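Local coordinates for core protein VP4 (Bluetongue virus, PDB 2JHP), which caps the viral messenger RNA as a multifunctional enzyme and forms part of the inner core of the virus particle, at residues Val557-Gly562 with Arg620-Lys625. Residues are numbered along the deposited sequence; the frame is centred on the assembly and turned at random.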
loop_
_atom_site.group_PDB
_atom_site.type_symbol
_atom_site.label_atom_id
_atom_site.label_comp_id
_atom_site.label_asym_id
_atom_site.label_seq_id
_atom_site.Cartn_x
_atom_site.Cartn_y
_atom_site.Cartn_z
ATOM N N VAL A 557 -18.529 27.060 6.037
ATOM C CA VAL A 557 -18.327 26.169 7.173
ATOM C C VAL A 557 -17.459 24.966 6.793
ATOM O O VAL A 557 -16.492 24.669 7.492
ATOM C CB VAL A 557 -19.657 25.764 7.858
ATOM C CG1 VAL A 557 -19.447 24.606 8.812
ATOM C CG2 VAL A 557 -20.254 26.965 8.618
ATOM N N THR A 558 -17.785 24.312 5.675
ATOM C CA THR A 558 -17.029 23.147 5.201
ATOM C C THR A 558 -15.540 23.455 5.089
ATOM O O THR A 558 -14.715 22.697 5.600
ATOM C CB THR A 558 -17.541 22.597 3.839
ATOM O OG1 THR A 558 -17.743 23.683 2.930
ATOM C CG2 THR A 558 -18.852 21.837 4.002
ATOM N N LEU A 559 -15.208 24.576 4.448
ATOM C CA LEU A 559 -13.817 25.030 4.341
ATOM C C LEU A 559 -13.169 25.436 5.683
ATOM O O LEU A 559 -12.088 24.947 6.055
ATOM C CB LEU A 559 -13.721 26.196 3.366
ATOM C CG LEU A 559 -13.745 25.861 1.881
ATOM C CD1 LEU A 559 -13.848 27.152 1.080
ATOM C CD2 LEU A 559 -12.511 25.063 1.488
ATOM N N MET A 560 -13.850 26.322 6.405
ATOM C CA MET A 560 -13.314 26.935 7.606
ATOM C C MET A 560 -13.188 25.933 8.747
ATOM O O MET A 560 -12.349 26.100 9.616
ATOM C CB MET A 560 -14.188 28.123 8.001
ATOM C CG MET A 560 -13.547 29.116 8.957
ATOM S SD MET A 560 -12.237 30.099 8.231
ATOM C CE MET A 560 -13.160 31.136 7.113
ATOM N N SER A 561 -14.000 24.880 8.728
ATOM C CA SER A 561 -13.964 23.867 9.785
ATOM C C SER A 561 -12.689 23.023 9.776
ATOM O O SER A 561 -12.247 22.561 10.830
ATOM C CB SER A 561 -15.183 22.947 9.701
ATOM O OG SER A 561 -15.158 22.180 8.514
ATOM N N GLY A 562 -12.113 22.814 8.591
ATOM C CA GLY A 562 -10.951 21.944 8.419
ATOM C C GLY A 562 -11.305 20.480 8.638
ATOM O O GLY A 562 -10.421 19.625 8.760
ATOM N N ARG A 620 -14.864 34.772 -0.550
ATOM C CA ARG A 620 -14.327 36.064 -0.118
ATOM C C ARG A 620 -14.215 36.117 1.394
ATOM O O ARG A 620 -13.199 36.561 1.933
ATOM C CB ARG A 620 -15.205 37.214 -0.600
ATOM C CG ARG A 620 -14.942 37.649 -2.020
ATOM C CD ARG A 620 -15.548 39.025 -2.255
ATOM N NE ARG A 620 -15.860 39.239 -3.664
ATOM C CZ ARG A 620 -16.382 40.355 -4.166
ATOM N NH1 ARG A 620 -16.656 41.391 -3.378
ATOM N NH2 ARG A 620 -16.627 40.432 -5.469
ATOM N N GLU A 621 -15.266 35.651 2.069
ATOM C CA GLU A 621 -15.303 35.622 3.523
ATOM C C GLU A 621 -14.227 34.692 4.054
ATOM O O GLU A 621 -13.646 34.946 5.112
ATOM C CB GLU A 621 -16.681 35.183 4.026
ATOM C CG GLU A 621 -16.987 35.632 5.449
ATOM C CD GLU A 621 -16.856 37.137 5.626
ATOM O OE1 GLU A 621 -17.684 37.886 5.062
ATOM O OE2 GLU A 621 -15.914 37.568 6.327
ATOM N N TYR A 622 -13.957 33.626 3.307
ATOM C CA TYR A 622 -12.957 32.648 3.709
ATOM C C TYR A 622 -11.527 33.195 3.622
ATOM O O TYR A 622 -10.764 33.098 4.590
ATOM C CB TYR A 622 -13.099 31.356 2.900
ATOM C CG TYR A 622 -12.054 30.328 3.256
ATOM C CD1 TYR A 622 -12.227 29.477 4.353
ATOM C CD2 TYR A 622 -10.885 30.212 2.508
ATOM C CE1 TYR A 622 -11.263 28.531 4.692
ATOM C CE2 TYR A 622 -9.920 29.275 2.837
ATOM C CZ TYR A 622 -10.117 28.435 3.930
ATOM O OH TYR A 622 -9.157 27.512 4.252
ATOM N N LYS A 623 -11.173 33.767 2.467
ATOM C CA LYS A 623 -9.834 34.328 2.263
ATOM C C LYS A 623 -9.605 35.578 3.106
ATOM O O LYS A 623 -8.467 35.881 3.473
ATOM C CB LYS A 623 -9.556 34.619 0.779
ATOM C CG LYS A 623 -10.059 35.962 0.243
ATOM C CD LYS A 623 -9.267 36.379 -0.987
ATOM C CE LYS A 623 -9.740 37.712 -1.540
ATOM N NZ LYS A 623 -8.973 38.070 -2.762
ATOM N N ARG A 624 -10.688 36.296 3.404
ATOM C CA ARG A 624 -10.632 37.484 4.251
ATOM C C ARG A 624 -10.323 37.084 5.691
ATOM O O ARG A 624 -9.772 37.878 6.456
ATOM C CB ARG A 624 -11.948 38.265 4.175
ATOM C CG ARG A 624 -11.776 39.780 4.052
ATOM C CD ARG A 624 -12.126 40.527 5.335
ATOM N NE ARG A 624 -11.330 40.103 6.485
ATOM C CZ ARG A 624 -11.134 40.831 7.583
ATOM N NH1 ARG A 624 -11.664 42.046 7.695
ATOM N NH2 ARG A 624 -10.394 40.347 8.572
ATOM N N LYS A 625 -10.674 35.852 6.054
ATOM C CA LYS A 625 -10.343 35.319 7.370
ATOM C C LYS A 625 -8.940 34.717 7.421
ATOM O O LYS A 625 -8.381 34.544 8.506
ATOM C CB LYS A 625 -11.380 34.299 7.832
ATOM C CG LYS A 625 -12.456 34.884 8.723
ATOM C CD LYS A 625 -12.897 33.863 9.756
ATOM C CE LYS A 625 -13.616 34.525 10.914
ATOM N NZ LYS A 625 -12.683 35.268 11.812
#
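Tyr622 reaches from helix 612-625 toward helix 551-561 and meets Leu559 and Met560 there. Its CB already points that way, and Tyr622 CB lies 4.2 Å from Met560 CE. CG lies anti to the backbone N (chi1 178°), which carries the ring toward helix 551-561. At the base of the ring, Tyr622 CG is 4.1 Å from Met560 CE. Tyr622 CD1 comes closer, 3.4 Å from Met560 CE. Farther out, Tyr622 CE1 packs against Leu559 CB at 3.6 Å. Leu559 CD1 sits over one face of the ring, offset toward its rim. Met560 CA lies at the ring edge, in plane. At the tip, OH leaves the contact and hydrogen-bonds to Glu630 and to Ser454 of helix 453-460.

The two short helical segments run nearly parallel, 18° apart, with axes 10.3 Å from each other at closest approach. They belong to the C-terminal region of VP4, where all the regular structure after strand 499-503 is helical. No residue of the contact belongs to the guanine or S-adenosylhomocysteine pockets.

Met560 SD forms a Met-aromatic contact with Tyr622, 4.8 Å from the ring centroid. The approach is oblique, 56° off the ring normal. The Met560 chain bends at chi2 and again at chi3, and this turns its methyl to the ring. Met560 CE also touches the aliphatic part of Lys625, 3.7 Å from Lys625 CB. The Met560 and Lys625 side chains cross at about a right angle. Lys625 NZ hydrogen-bonds to Asn534. Leu530 of helix 523-533 and Met626 also pack on Met560.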